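5-carboxymethyl-2-hydroxymuconate delta-isomerase (Mycobacterium smegmatis, PDB 4PFZ) belongs to the fumarylacetoacetate hydrolase family, probably binds a metal ion and probably acts as an isomerase or an acetylpyruvate hydrolase. Local coordinates at residues P82-K87 and E208-V213; A57-A62 and T215-D220; P102-P107 and R146-K151. All blocks are in the same frame, centred on the assembly; numbering follows the deposited sequence.

Contacts 1 and 2 are neighbours, with centres 11 Å apart, and meet through adjacent antiparallel strands, 84-87 and 60-63: Lys87 N reaches Val60 O at 2.9 Å and Ala62 N reaches Phe85 O at 2.9 Å. Contact 1 sets helix 203-213 against this pair; contact 2 secures the loop that leaves the helix and leads into strand 221-223, on the other side of strand 60-63. Both touch the second subunit. Contact 3 is remote, its centre 24 Å from that of contact 1 and 26 Å from that of contact 2. No metal or ligand atom takes part in any of the three.

Contact 1: residues P82-K87 and E208-V213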
ATOM      1  N   PRO B  82       4.118  -8.801 -16.496  1.00 33.42           N
ATOM      2  CA  PRO B  82       3.393  -8.983 -15.241  1.00 33.37           C
ATOM      3  C   PRO B  82       2.447  -7.823 -14.956  1.00 33.90           C
ATOM      4  O   PRO B  82       2.753  -6.670 -15.281  1.00 33.51           O
ATOM      5  CB  PRO B  82       4.507  -9.031 -14.191  1.00 26.60           C
ATOM      6  CG  PRO B  82       5.748  -9.300 -14.932  1.00 27.76           C
ATOM      7  CD  PRO B  82       5.563  -8.650 -16.267  1.00 35.63           C
ATOM      8  N   VAL B  83       1.305  -8.140 -14.357  1.00 28.06           N
ATOM      9  CA  VAL B  83       0.410  -7.126 -13.829  1.00 29.41           C
ATOM     10  C   VAL B  83       0.532  -7.166 -12.309  1.00 23.75           C
ATOM     11  O   VAL B  83       0.193  -8.170 -11.673  1.00 23.19           O
ATOM     12  CB  VAL B  83      -1.058  -7.353 -14.273  1.00 33.13           C
ATOM     13  CG1 VAL B  83      -1.993  -6.370 -13.568  1.00 23.36           C
ATOM     14  CG2 VAL B  83      -1.183  -7.212 -15.779  1.00 35.87           C
ATOM     15  N   ILE B  84       1.055  -6.098 -11.724  1.00 18.72           N
ATOM     16  CA  ILE B  84       1.222  -6.073 -10.274  1.00 19.36           C
ATOM     17  C   ILE B  84       0.202  -5.140  -9.620  1.00 20.21           C
ATOM     18  O   ILE B  84      -0.344  -4.246 -10.268  1.00 18.76           O
ATOM     19  CB  ILE B  84       2.664  -5.668  -9.869  1.00 20.71           C
ATOM     20  CG1 ILE B  84       3.040  -4.312 -10.461  1.00 24.51           C
ATOM     21  CG2 ILE B  84       3.666  -6.754 -10.295  1.00 24.72           C
ATOM     22  CD1 ILE B  84       4.338  -3.741  -9.916  1.00 25.71           C
ATOM     23  N   PHE B  85      -0.085  -5.388  -8.348  1.00 19.70           N
ATOM     24  CA  PHE B  85      -1.001  -4.545  -7.575  1.00 19.22           C
ATOM     25  C   PHE B  85      -0.618  -4.574  -6.084  1.00 16.50           C
ATOM     26  O   PHE B  85       0.339  -5.240  -5.693  1.00 17.22           O
ATOM     27  CB  PHE B  85      -2.466  -4.986  -7.772  1.00 18.09           C
ATOM     28  CG  PHE B  85      -2.728  -6.437  -7.412  1.00 20.46           C
ATOM     29  CD1 PHE B  85      -2.519  -7.443  -8.331  1.00 25.85           C
ATOM     30  CD2 PHE B  85      -3.188  -6.779  -6.152  1.00 26.94           C
ATOM     31  CE1 PHE B  85      -2.755  -8.780  -8.006  1.00 29.08           C
ATOM     32  CE2 PHE B  85      -3.420  -8.111  -5.821  1.00 34.07           C
ATOM     33  CZ  PHE B  85      -3.210  -9.107  -6.750  1.00 31.55           C
ATOM     34  N   LEU B  86      -1.353  -3.825  -5.264  1.00 13.44           N
ATOM     35  CA  LEU B  86      -1.025  -3.672  -3.848  1.00 12.83           C
ATOM     36  C   LEU B  86      -2.142  -4.220  -2.959  1.00 15.25           C
ATOM     37  O   LEU B  86      -3.315  -4.086  -3.285  1.00 18.15           O
ATOM     38  CB  LEU B  86      -0.792  -2.190  -3.500  1.00 13.58           C
ATOM     39  CG  LEU B  86       0.494  -1.570  -4.034  1.00 15.50           C
ATOM     40  CD1 LEU B  86       0.465  -0.058  -3.830  1.00 15.96           C
ATOM     41  CD2 LEU B  86       1.716  -2.193  -3.348  1.00 14.44           C
ATOM     42  N   LYS B  87      -1.758  -4.840  -1.849  1.00 11.50           N
ATOM     43  CA  LYS B  87      -2.685  -5.143  -0.753  1.00 15.75           C
ATOM     44  C   LYS B  87      -2.221  -4.298   0.420  1.00 12.61           C
ATOM     45  O   LYS B  87      -1.021  -4.145   0.628  1.00 18.83           O
ATOM     46  CB  LYS B  87      -2.688  -6.643  -0.423  1.00 16.21           C
ATOM     47  CG  LYS B  87      -3.246  -7.516  -1.543  1.00 15.41           C
ATOM     48  CD  LYS B  87      -3.015  -9.030  -1.299  1.00 14.75           C
ATOM     49  CE  LYS B  87      -3.775  -9.593  -0.091  1.00 15.83           C
ATOM     50  NZ  LYS B  87      -5.178 -10.018  -0.414  1.00 17.98           N
ATOM     51  N   GLU B 208      12.621  -7.761 -10.402  1.00 24.69           N
ATOM     52  CA  GLU B 208      13.047  -6.801 -11.421  1.00 26.37           C
ATOM     53  C   GLU B 208      11.900  -5.875 -11.860  1.00 23.51           C
ATOM     54  O   GLU B 208      12.067  -4.661 -11.920  1.00 29.15           O
ATOM     55  CB  GLU B 208      13.611  -7.535 -12.628  1.00 33.04           C
ATOM     56  CG  GLU B 208      14.034  -6.620 -13.762  1.00 34.18           C
ATOM     57  CD  GLU B 208      14.469  -7.405 -14.978  1.00 40.06           C
ATOM     58  OE1 GLU B 208      15.695  -7.572 -15.159  1.00 35.05           O
ATOM     59  OE2 GLU B 208      13.586  -7.867 -15.737  1.00 39.83           O
ATOM     60  N   TRP B 209      10.747  -6.456 -12.173  1.00 24.76           N
ATOM     61  CA  TRP B 209       9.593  -5.680 -12.622  1.00 28.92           C
ATOM     62  C   TRP B 209       9.123  -4.716 -11.542  1.00 27.60           C
ATOM     63  O   TRP B 209       8.828  -3.551 -11.819  1.00 26.83           O
ATOM     64  CB  TRP B 209       8.444  -6.609 -13.026  1.00 26.77           C
ATOM     65  CG  TRP B 209       7.257  -5.893 -13.619  1.00 28.82           C
ATOM     66  CD1 TRP B 209       6.095  -5.549 -12.980  1.00 27.25           C
ATOM     67  CD2 TRP B 209       7.121  -5.433 -14.969  1.00 28.50           C
ATOM     68  NE1 TRP B 209       5.246  -4.911 -13.855  1.00 28.19           N
ATOM     69  CE2 TRP B 209       5.852  -4.833 -15.082  1.00 28.98           C
ATOM     70  CE3 TRP B 209       7.947  -5.480 -16.095  1.00 29.03           C
ATOM     71  CZ2 TRP B 209       5.395  -4.267 -16.278  1.00 33.04           C
ATOM     72  CZ3 TRP B 209       7.490  -4.921 -17.280  1.00 32.59           C
ATOM     73  CH2 TRP B 209       6.227  -4.323 -17.360  1.00 35.97           C
ATOM     74  N   THR B 210       9.076  -5.204 -10.306  1.00 23.40           N
ATOM     75  CA  THR B 210       8.515  -4.434  -9.209  1.00 30.67           C
ATOM     76  C   THR B 210       9.451  -3.328  -8.745  1.00 18.01           C
ATOM     77  O   THR B 210       9.011  -2.202  -8.509  1.00 21.55           O
ATOM     78  CB  THR B 210       8.165  -5.330  -8.014  1.00 23.17           C
ATOM     79  OG1 THR B 210       7.269  -6.358  -8.455  1.00 23.56           O
ATOM     80  CG2 THR B 210       7.478  -4.503  -6.902  1.00 16.99           C
ATOM     81  N   SER B 211      10.735  -3.633  -8.640  1.00 18.93           N
ATOM     82  CA  SER B 211      11.699  -2.619  -8.216  1.00 19.04           C
ATOM     83  C   SER B 211      12.025  -1.605  -9.318  1.00 21.53           C
ATOM     84  O   SER B 211      12.654  -0.587  -9.037  1.00 22.58           O
ATOM     85  CB  SER B 211      12.989  -3.274  -7.721  1.00 27.10           C
ATOM     86  OG  SER B 211      13.638  -3.981  -8.758  1.00 31.43           O
ATOM     87  N   ALA B 212      11.616  -1.878 -10.560  1.00 22.27           N
ATOM     88  CA  ALA B 212      11.741  -0.873 -11.621  1.00 27.57           C
ATOM     89  C   ALA B 212      10.662   0.196 -11.447  1.00 32.50           C
ATOM     90  O   ALA B 212      10.848   1.352 -11.812  1.00 27.99           O
ATOM     91  CB  ALA B 212      11.652  -1.522 -13.022  1.00 28.15           C
ATOM     92  N   VAL B 213       9.534  -0.214 -10.878  1.00 26.53           N
ATOM     93  CA  VAL B 213       8.418   0.682 -10.623  1.00 24.08           C
ATOM     94  C   VAL B 213       8.594   1.501  -9.337  1.00 22.53           C
ATOM     95  O   VAL B 213       8.451   2.734  -9.324  1.00 21.78           O
ATOM     96  CB  VAL B 213       7.091  -0.108 -10.520  1.00 21.32           C
ATOM     97  CG1 VAL B 213       5.933   0.827 -10.189  1.00 17.84           C
ATOM     98  CG2 VAL B 213       6.808  -0.889 -11.807  1.00 28.19           C
TER
HETATM   99  O   HOH W   1       2.219  -4.317 -13.906  1.00 25.90           O
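Pro82 and Ile84 together meet the indole of Trp209, the proline over one face of the ring and the isoleucine at its edge. The first interaction is CH-pi: the proline ring lies over one indole face, and Pro82 CD sits 3.9 Å from the centroid of the six-membered ring of Trp209, only 16° off its normal. CG of Trp209 stands anti to the backbone N (chi1 -175°), which carries the ring away from the helix and under the proline. The second is apolar packing at the pyrrole side of the same ring. Ile84 CG2 comes near the ring plane and meets Trp209 CD1 at 3.8 Å, while Ile84 CD1 touches Val213 CG2 at 4.2 Å. Thr210 adds a looser contact from its OG1 to the isoleucine methyl groups; its hydroxyl is engaged with Leu206 O, one turn back. The polar part is bridged by water. Trp209 NE1 lies 3.4 Å from Pro82 O, but the angle is too poor for a direct bond. Instead a water in the indole plane accepts from Trp209 NE1 at 3.1 Å and from Ile84 N at 3.0 Å, and donates to Pro82 O at 2.8 Å. Three backbone and side-chain groups are thus satisfied by one molecule, which probably also helps to fix the rotation of the indole. From the second subunit, Met156 packs on Ile84 and Arg157 on Trp209. The local axes of strand 84-87 and helix 208-213 pass 10.5 Å apart at 73°, an apolar helix-on-sheet arrangement: this end of helix 203-213 packs across strand 84-87 in the fumarylacetoacetate hydrolase domain, beside the subunit interface.

Contact 2: residues A57-A62 and T215-D220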
ATOM      1  N   ALA B  57       5.409  -5.742   7.235  1.00 19.71           N
ATOM      2  CA  ALA B  57       5.568  -5.241   5.873  1.00 21.22           C
ATOM      3  C   ALA B  57       4.994  -3.833   5.740  1.00 22.68           C
ATOM      4  O   ALA B  57       3.889  -3.580   6.185  1.00 23.84           O
ATOM      5  CB  ALA B  57       4.880  -6.182   4.863  1.00 18.02           C
ATOM      6  N   SER B  58       5.737  -2.938   5.106  1.00 19.20           N
ATOM      7  CA  SER B  58       5.213  -1.605   4.814  1.00 23.38           C
ATOM      8  C   SER B  58       4.216  -1.677   3.655  1.00 22.76           C
ATOM      9  O   SER B  58       3.211  -0.950   3.616  1.00 19.33           O
ATOM     10  CB  SER B  58       6.352  -0.631   4.488  1.00 29.74           C
ATOM     11  OG  SER B  58       6.711  -0.681   3.115  1.00 28.95           O
ATOM     12  N   LYS B  59       4.500  -2.546   2.699  1.00 19.12           N
ATOM     13  CA  LYS B  59       3.563  -2.793   1.609  0.72 16.97           C
ATOM     14  C   LYS B  59       3.631  -4.238   1.136  1.00 17.18           C
ATOM     15  O   LYS B  59       4.628  -4.939   1.351  1.00 12.03           O
ATOM     16  CB  LYS B  59       3.808  -1.842   0.426  0.72 18.02           C
ATOM     17  CG  LYS B  59       5.216  -1.839  -0.158  0.72 16.62           C
ATOM     18  CD  LYS B  59       5.312  -0.795  -1.298  0.72 18.20           C
ATOM     19  CE  LYS B  59       6.755  -0.488  -1.707  0.72 15.12           C
ATOM     20  NZ  LYS B  59       7.633  -0.191  -0.543  0.72 15.08           N
ATOM     21  N   VAL B  60       2.555  -4.662   0.494  1.00 14.51           N
ATOM     22  CA  VAL B  60       2.462  -5.989  -0.039  1.00 16.15           C
ATOM     23  C   VAL B  60       2.136  -5.839  -1.501  1.00 17.09           C
ATOM     24  O   VAL B  60       1.091  -5.286  -1.836  1.00 14.79           O
ATOM     25  CB  VAL B  60       1.367  -6.811   0.651  1.00 14.44           C
ATOM     26  CG1 VAL B  60       1.217  -8.181  -0.043  1.00 18.15           C
ATOM     27  CG2 VAL B  60       1.677  -6.975   2.119  1.00 15.56           C
ATOM     28  N   ILE B  61       3.023  -6.343  -2.359  1.00 12.61           N
ATOM     29  CA  ILE B  61       2.806  -6.353  -3.798  1.00 15.99           C
ATOM     30  C   ILE B  61       2.391  -7.753  -4.208  1.00 18.35           C
ATOM     31  O   ILE B  61       2.959  -8.740  -3.731  1.00 21.33           O
ATOM     32  CB  ILE B  61       4.080  -5.953  -4.586  1.00 16.15           C
ATOM     33  CG1 ILE B  61       4.444  -4.510  -4.278  1.00 19.64           C
ATOM     34  CG2 ILE B  61       3.856  -6.068  -6.087  1.00 14.50           C
ATOM     35  CD1 ILE B  61       5.363  -4.343  -3.083  1.00 25.73           C
ATOM     36  N   ALA B  62       1.413  -7.854  -5.087  1.00 14.82           N
ATOM     37  CA  ALA B  62       1.036  -9.172  -5.558  1.00 15.06           C
ATOM     38  C   ALA B  62       0.881  -9.196  -7.065  1.00 18.92           C
ATOM     39  O   ALA B  62       0.674  -8.165  -7.691  1.00 17.28           O
ATOM     40  CB  ALA B  62      -0.254  -9.617  -4.877  1.00 16.41           C
ATOM     41  N   THR B 215      10.447   1.799  -5.124  1.00 23.39           N
ATOM     42  CA  THR B 215      11.458   1.449  -4.145  1.00 19.15           C
ATOM     43  C   THR B 215      10.915   0.350  -3.235  1.00 22.37           C
ATOM     44  O   THR B 215       9.826   0.474  -2.693  1.00 21.10           O
ATOM     45  CB  THR B 215      11.893   2.689  -3.301  1.00 30.34           C
ATOM     46  OG1 THR B 215      12.728   3.549  -4.092  1.00 21.03           O
ATOM     47  CG2 THR B 215      12.666   2.266  -2.065  1.00 26.07           C
ATOM     48  N   LEU B 216      11.673  -0.740  -3.103  1.00 23.35           N
ATOM     49  CA  LEU B 216      11.302  -1.815  -2.183  1.00 24.91           C
ATOM     50  C   LEU B 216      12.096  -1.711  -0.884  1.00 27.16           C
ATOM     51  O   LEU B 216      13.299  -1.513  -0.902  1.00 31.91           O
ATOM     52  CB  LEU B 216      11.518  -3.185  -2.830  1.00 19.55           C
ATOM     53  CG  LEU B 216      10.666  -3.491  -4.061  1.00 21.62           C
ATOM     54  CD1 LEU B 216      11.003  -4.872  -4.648  1.00 24.47           C
ATOM     55  CD2 LEU B 216       9.210  -3.440  -3.689  1.00 25.55           C
ATOM     56  N   LEU B 217      11.395  -1.822   0.243  1.00 23.51           N
ATOM     57  CA  LEU B 217      11.987  -1.667   1.571  1.00 20.20           C
ATOM     58  C   LEU B 217      12.107  -2.998   2.269  1.00 19.57           C
ATOM     59  O   LEU B 217      11.314  -3.903   1.984  1.00 18.10           O
ATOM     60  CB  LEU B 217      11.130  -0.745   2.442  1.00 25.14           C
ATOM     61  CG  LEU B 217      11.336   0.768   2.442  1.00 34.64           C
ATOM     62  CD1 LEU B 217      11.283   1.324   1.056  1.00 34.94           C
ATOM     63  CD2 LEU B 217      10.265   1.417   3.309  1.00 41.65           C
ATOM     64  N   PRO B 218      13.075  -3.119   3.201  1.00 20.72           N
ATOM     65  CA  PRO B 218      13.192  -4.329   4.021  1.00 25.94           C
ATOM     66  C   PRO B 218      11.856  -4.668   4.666  1.00 24.80           C
ATOM     67  O   PRO B 218      11.238  -3.793   5.277  1.00 20.23           O
ATOM     68  CB  PRO B 218      14.233  -3.945   5.078  1.00 27.27           C
ATOM     69  CG  PRO B 218      15.072  -2.908   4.403  1.00 30.59           C
ATOM     70  CD  PRO B 218      14.114  -2.124   3.549  1.00 22.37           C
ATOM     71  N   GLY B 219      11.407  -5.906   4.513  1.00 23.40           N
ATOM     72  CA  GLY B 219      10.120  -6.296   5.064  1.00 21.33           C
ATOM     73  C   GLY B 219       9.017  -6.353   4.024  1.00 19.15           C
ATOM     74  O   GLY B 219       8.042  -7.077   4.201  1.00 20.32           O
ATOM     75  N   ASP B 220       9.138  -5.588   2.940  1.00 18.37           N
ATOM     76  CA  ASP B 220       8.078  -5.647   1.925  1.00 15.84           C
ATOM     77  C   ASP B 220       7.904  -7.065   1.387  1.00 15.07           C
ATOM     78  O   ASP B 220       8.855  -7.853   1.345  1.00 17.10           O
ATOM     79  CB  ASP B 220       8.352  -4.684   0.777  1.00 16.61           C
ATOM     80  CG  ASP B 220       8.231  -3.229   1.200  1.00 17.80           C
ATOM     81  OD1 ASP B 220       7.697  -2.955   2.293  1.00 18.87           O
ATOM     82  OD2 ASP B 220       8.682  -2.361   0.429  1.00 20.07           O
TER
HETATM   83  O   HOH W   2       8.670  -2.905   5.015  1.00 24.91           O
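Asp220 and Lys59 form a salt bridge, with Lys59 NZ 2.6 Å from Asp220 OD2. The carboxylate is gripped at both oxygens. OD1 of Asp220 accepts from Ser58 OG at 2.6 Å through its syn lone pair, and from Lys59 N at 3.2 Å, which comes from above the carboxylate plane. A water adds a third donor to Asp220 OD1; the same water accepts from Ser58 N and donates to Pro218 O. OD2 of Asp220 is shared by two nitrogens on opposite faces of its plane, Lys59 NZ and Leu217 N. The second of these bonds, Leu217 N to Asp220 OD2, is 2.8 Å long. Donors on both faces and along the edge should hold the carboxylate firmly and probably favour its ionised form. Lys59 bends at its last torsion (chi4 -49°), bringing NZ also to Thr215 O, 3.1 Å away and in the carbonyl plane. Lys59 has two conformers, and both NZ bonds belong to this one. Beside these polar groups Ile61 CD1 touches Leu216 CD2 at 4.0 Å, and Ala57 CB rests 3.4 Å from Gly219 O. Thr90 of the second subunit packs on both Lys59 and Leu217. Leu217 to Asp220 is a type II beta turn with Gly219 in its third position, closed by Asp220 N to Leu217 O; it delivers the chain to strand 221-223, which then runs parallel to strand 60-63.

Contact 3: residues P102-P107 and R146-K151; sequences PADADP and RDQQRK
Arg146 opens helix 146-152 with its backbone N bound to Pro107 O at 3.0 Å. Pro107, which follows a cis peptide bond, also lays its CG 4.2 Å from Arg146 CB, while the rest of the arginine leads away from the loop. Asp147 turns its carboxylate toward the loop: a chi1 of 49° folds the group back over its own backbone, and from there OD2 of Asp147 meets Asp106 N at 3.2 Å in an almost straight bond (166°). The N-H comes from well above the carboxylate plane. Asp147 OD1, by contrast, is buried here and has no partner in the model. Gln148 reaches Asp104 by way of water. One molecule donates to Asp104 OD2 and to Asp147 OD2 and accepts from Gln148 NE2. Asp104 OD2 and Asp147 OD2 are like charges 5.5 Å apart, and the water between them probably eases their repulsion. Gln148 NE2 also packs against Ala105 CB at 4.1 Å, and its OE1 is bound by His161. Further along, Arg150 brings the rim of one guanidinium face over Arg146 O, back within the helix. The loop enters strand 108-118 and the helix leaves strand 134-145. The contact therefore closes one end of this antiparallel strand pair, joining a type I turn and cis-proline loop to a helix N-terminus.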
ATOM      1  N   PRO B 102     -16.472 -10.484   4.967  1.00 21.87           N
ATOM      2  CA  PRO B 102     -17.508  -9.454   4.996  1.00 25.85           C
ATOM      3  C   PRO B 102     -18.869 -10.092   4.822  1.00 28.39           C
ATOM      4  O   PRO B 102     -18.993 -11.033   4.037  1.00 25.06           O
ATOM      5  CB  PRO B 102     -17.162  -8.566   3.800  1.00 32.60           C
ATOM      6  CG  PRO B 102     -15.685  -8.806   3.559  1.00 26.97           C
ATOM      7  CD  PRO B 102     -15.484 -10.254   3.898  1.00 24.42           C
ATOM      8  N   ALA B 103     -19.872  -9.580   5.532  1.00 34.80           N
ATOM      9  CA  ALA B 103     -21.212 -10.151   5.486  1.00 39.22           C
ATOM     10  C   ALA B 103     -21.734 -10.290   4.056  1.00 44.63           C
ATOM     11  O   ALA B 103     -22.372 -11.289   3.713  1.00 46.29           O
ATOM     12  CB  ALA B 103     -22.176  -9.304   6.321  1.00 40.33           C
ATOM     13  N   ASP B 104     -21.428  -9.295   3.225  1.00 47.56           N
ATOM     14  CA  ASP B 104     -21.986  -9.184   1.876  1.00 48.82           C
ATOM     15  C   ASP B 104     -21.145  -9.836   0.779  1.00 44.49           C
ATOM     16  O   ASP B 104     -21.587  -9.938  -0.361  1.00 47.06           O
ATOM     17  CB  ASP B 104     -22.178  -7.709   1.521  1.00 46.57           C
ATOM     18  CG  ASP B 104     -20.859  -6.979   1.342  1.00 51.54           C
ATOM     19  OD1 ASP B 104     -19.928  -7.219   2.145  1.00 47.40           O
ATOM     20  OD2 ASP B 104     -20.748  -6.164   0.396  1.00 57.69           O
ATOM     21  N   ALA B 105     -19.935 -10.265   1.116  1.00 38.76           N
ATOM     22  CA  ALA B 105     -18.984 -10.730   0.101  1.00 36.06           C
ATOM     23  C   ALA B 105     -19.206 -12.196  -0.299  1.00 35.90           C
ATOM     24  O   ALA B 105     -18.982 -13.102   0.500  1.00 36.20           O
ATOM     25  CB  ALA B 105     -17.562 -10.521   0.599  1.00 33.65           C
ATOM     26  N   ASP B 106     -19.631 -12.418  -1.543  1.00 38.19           N
ATOM     27  CA  ASP B 106     -19.885 -13.765  -2.071  1.00 40.88           C
ATOM     28  C   ASP B 106     -19.512 -13.860  -3.547  1.00 42.14           C
ATOM     29  O   ASP B 106     -20.057 -13.127  -4.366  1.00 48.28           O
ATOM     30  CB  ASP B 106     -21.364 -14.160  -1.935  1.00 51.61           C
ATOM     31  CG  ASP B 106     -21.958 -13.814  -0.584  1.00 62.41           C
ATOM     32  OD1 ASP B 106     -21.359 -14.182   0.448  1.00 68.23           O
ATOM     33  OD2 ASP B 106     -23.042 -13.185  -0.557  1.00 65.01           O
ATOM     34  N   PRO B 107     -18.599 -14.773  -3.903  1.00 38.47           N
ATOM     35  CA  PRO B 107     -17.821 -15.635  -3.016  1.00 36.31           C
ATOM     36  C   PRO B 107     -16.495 -14.989  -2.651  1.00 25.75           C
ATOM     37  O   PRO B 107     -16.041 -14.109  -3.361  1.00 28.72           O
ATOM     38  CB  PRO B 107     -17.589 -16.878  -3.868  1.00 32.92           C
ATOM     39  CG  PRO B 107     -17.443 -16.312  -5.251  1.00 38.56           C
ATOM     40  CD  PRO B 107     -18.353 -15.096  -5.319  1.00 37.72           C
ATOM     41  N   ARG B 146     -14.425 -12.115  -4.885  1.00 27.86           N
ATOM     42  CA  ARG B 146     -14.502 -12.137  -6.353  1.00 28.90           C
ATOM     43  C   ARG B 146     -15.602 -11.240  -6.925  1.00 24.75           C
ATOM     44  O   ARG B 146     -15.458 -10.713  -8.023  1.00 27.39           O
ATOM     45  CB  ARG B 146     -14.717 -13.565  -6.872  1.00 28.38           C
ATOM     46  CG  ARG B 146     -13.669 -14.582  -6.456  1.00 29.75           C
ATOM     47  CD  ARG B 146     -12.249 -14.110  -6.754  1.00 35.86           C
ATOM     48  NE  ARG B 146     -12.069 -13.677  -8.136  1.00 39.03           N
ATOM     49  CZ  ARG B 146     -11.738 -14.487  -9.137  1.00 47.88           C
ATOM     50  NH1 ARG B 146     -11.568 -15.789  -8.923  1.00 45.13           N
ATOM     51  NH2 ARG B 146     -11.587 -13.995 -10.359  1.00 53.21           N
ATOM     52  N   ASP B 147     -16.707 -11.088  -6.203  1.00 29.66           N
ATOM     53  CA  ASP B 147     -17.793 -10.235  -6.681  1.00 34.25           C
ATOM     54  C   ASP B 147     -17.341  -8.775  -6.776  1.00 30.45           C
ATOM     55  O   ASP B 147     -17.649  -8.070  -7.749  1.00 25.89           O
ATOM     56  CB  ASP B 147     -19.024 -10.354  -5.768  1.00 36.67           C
ATOM     57  CG  ASP B 147     -18.681 -10.209  -4.280  1.00 46.17           C
ATOM     58  OD1 ASP B 147     -17.515 -10.465  -3.895  1.00 42.83           O
ATOM     59  OD2 ASP B 147     -19.588  -9.857  -3.492  1.00 50.29           O
ATOM     60  N   GLN B 148     -16.609  -8.333  -5.760  1.00 24.39           N
ATOM     61  CA  GLN B 148     -16.112  -6.959  -5.695  1.00 25.04           C
ATOM     62  C   GLN B 148     -15.066  -6.704  -6.766  1.00 31.62           C
ATOM     63  O   GLN B 148     -14.972  -5.596  -7.296  1.00 21.62           O
ATOM     64  CB  GLN B 148     -15.530  -6.663  -4.311  1.00 23.96           C
ATOM     65  CG  GLN B 148     -16.565  -6.824  -3.212  1.00 25.36           C
ATOM     66  CD  GLN B 148     -16.019  -6.573  -1.824  1.00 23.21           C
ATOM     67  OE1 GLN B 148     -14.837  -6.260  -1.649  1.00 20.95           O
ATOM     68  NE2 GLN B 148     -16.881  -6.728  -0.820  1.00 29.74           N
ATOM     69  N   GLN B 149     -14.276  -7.732  -7.068  1.00 21.71           N
ATOM     70  CA  GLN B 149     -13.312  -7.653  -8.156  1.00 32.76           C
ATOM     71  C   GLN B 149     -14.026  -7.292  -9.451  1.00 31.60           C
ATOM     72  O   GLN B 149     -13.628  -6.371 -10.157  1.00 27.31           O
ATOM     73  CB  GLN B 149     -12.564  -8.980  -8.314  1.00 30.33           C
ATOM     74  CG  GLN B 149     -11.094  -8.891  -8.002  1.00 32.04           C
ATOM     75  CD  GLN B 149     -10.370 -10.211  -8.212  1.00 34.91           C
ATOM     76  OE1 GLN B 149     -10.632 -11.194  -7.520  1.00 31.51           O
ATOM     77  NE2 GLN B 149      -9.457 -10.235  -9.172  1.00 31.44           N
ATOM     78  N   ARG B 150     -15.108  -8.003  -9.745  1.00 31.78           N
ATOM     79  CA  ARG B 150     -15.817  -7.800 -11.003  1.00 35.69           C
ATOM     80  C   ARG B 150     -16.540  -6.450 -11.059  1.00 38.72           C
ATOM     81  O   ARG B 150     -16.601  -5.813 -12.113  1.00 27.67           O
ATOM     82  CB  ARG B 150     -16.809  -8.933 -11.239  1.00 35.82           C
ATOM     83  CG  ARG B 150     -16.422  -9.836 -12.404  1.00 43.16           C
ATOM     84  CD  ARG B 150     -17.444 -10.940 -12.633  1.00 50.54           C
ATOM     85  NE  ARG B 150     -17.060 -12.182 -11.968  1.00 57.90           N
ATOM     86  CZ  ARG B 150     -17.421 -12.514 -10.733  1.00 55.91           C
ATOM     87  NH1 ARG B 150     -17.017 -13.666 -10.211  1.00 53.11           N
ATOM     88  NH2 ARG B 150     -18.184 -11.693 -10.018  1.00 52.78           N
ATOM     89  N   LYS B 151     -17.082  -6.022  -9.923  1.00 36.44           N
ATOM     90  CA  LYS B 151     -17.812  -4.763  -9.844  1.00 26.42           C
ATOM     91  C   LYS B 151     -16.888  -3.551  -9.989  1.00 27.63           C
ATOM     92  O   LYS B 151     -17.227  -2.577 -10.662  1.00 25.79           O
ATOM     93  CB  LYS B 151     -18.566  -4.675  -8.515  1.00 37.79           C
ATOM     94  CG  LYS B 151     -19.219  -3.317  -8.243  1.00 36.27           C
ATOM     95  CD  LYS B 151     -19.896  -3.301  -6.871  1.00 40.86           C
ATOM     96  CE  LYS B 151     -20.378  -1.908  -6.485  1.00 42.56           C
ATOM     97  NZ  LYS B 151     -21.536  -1.470  -7.329  1.00 43.69           N
TER
HETATM   98  O   HOH W   3     -19.844  -7.377  -2.008  1.00 36.44           O
HETATM   99  O   HOH W   4     -17.411  -5.409   1.985  1.00 43.85           O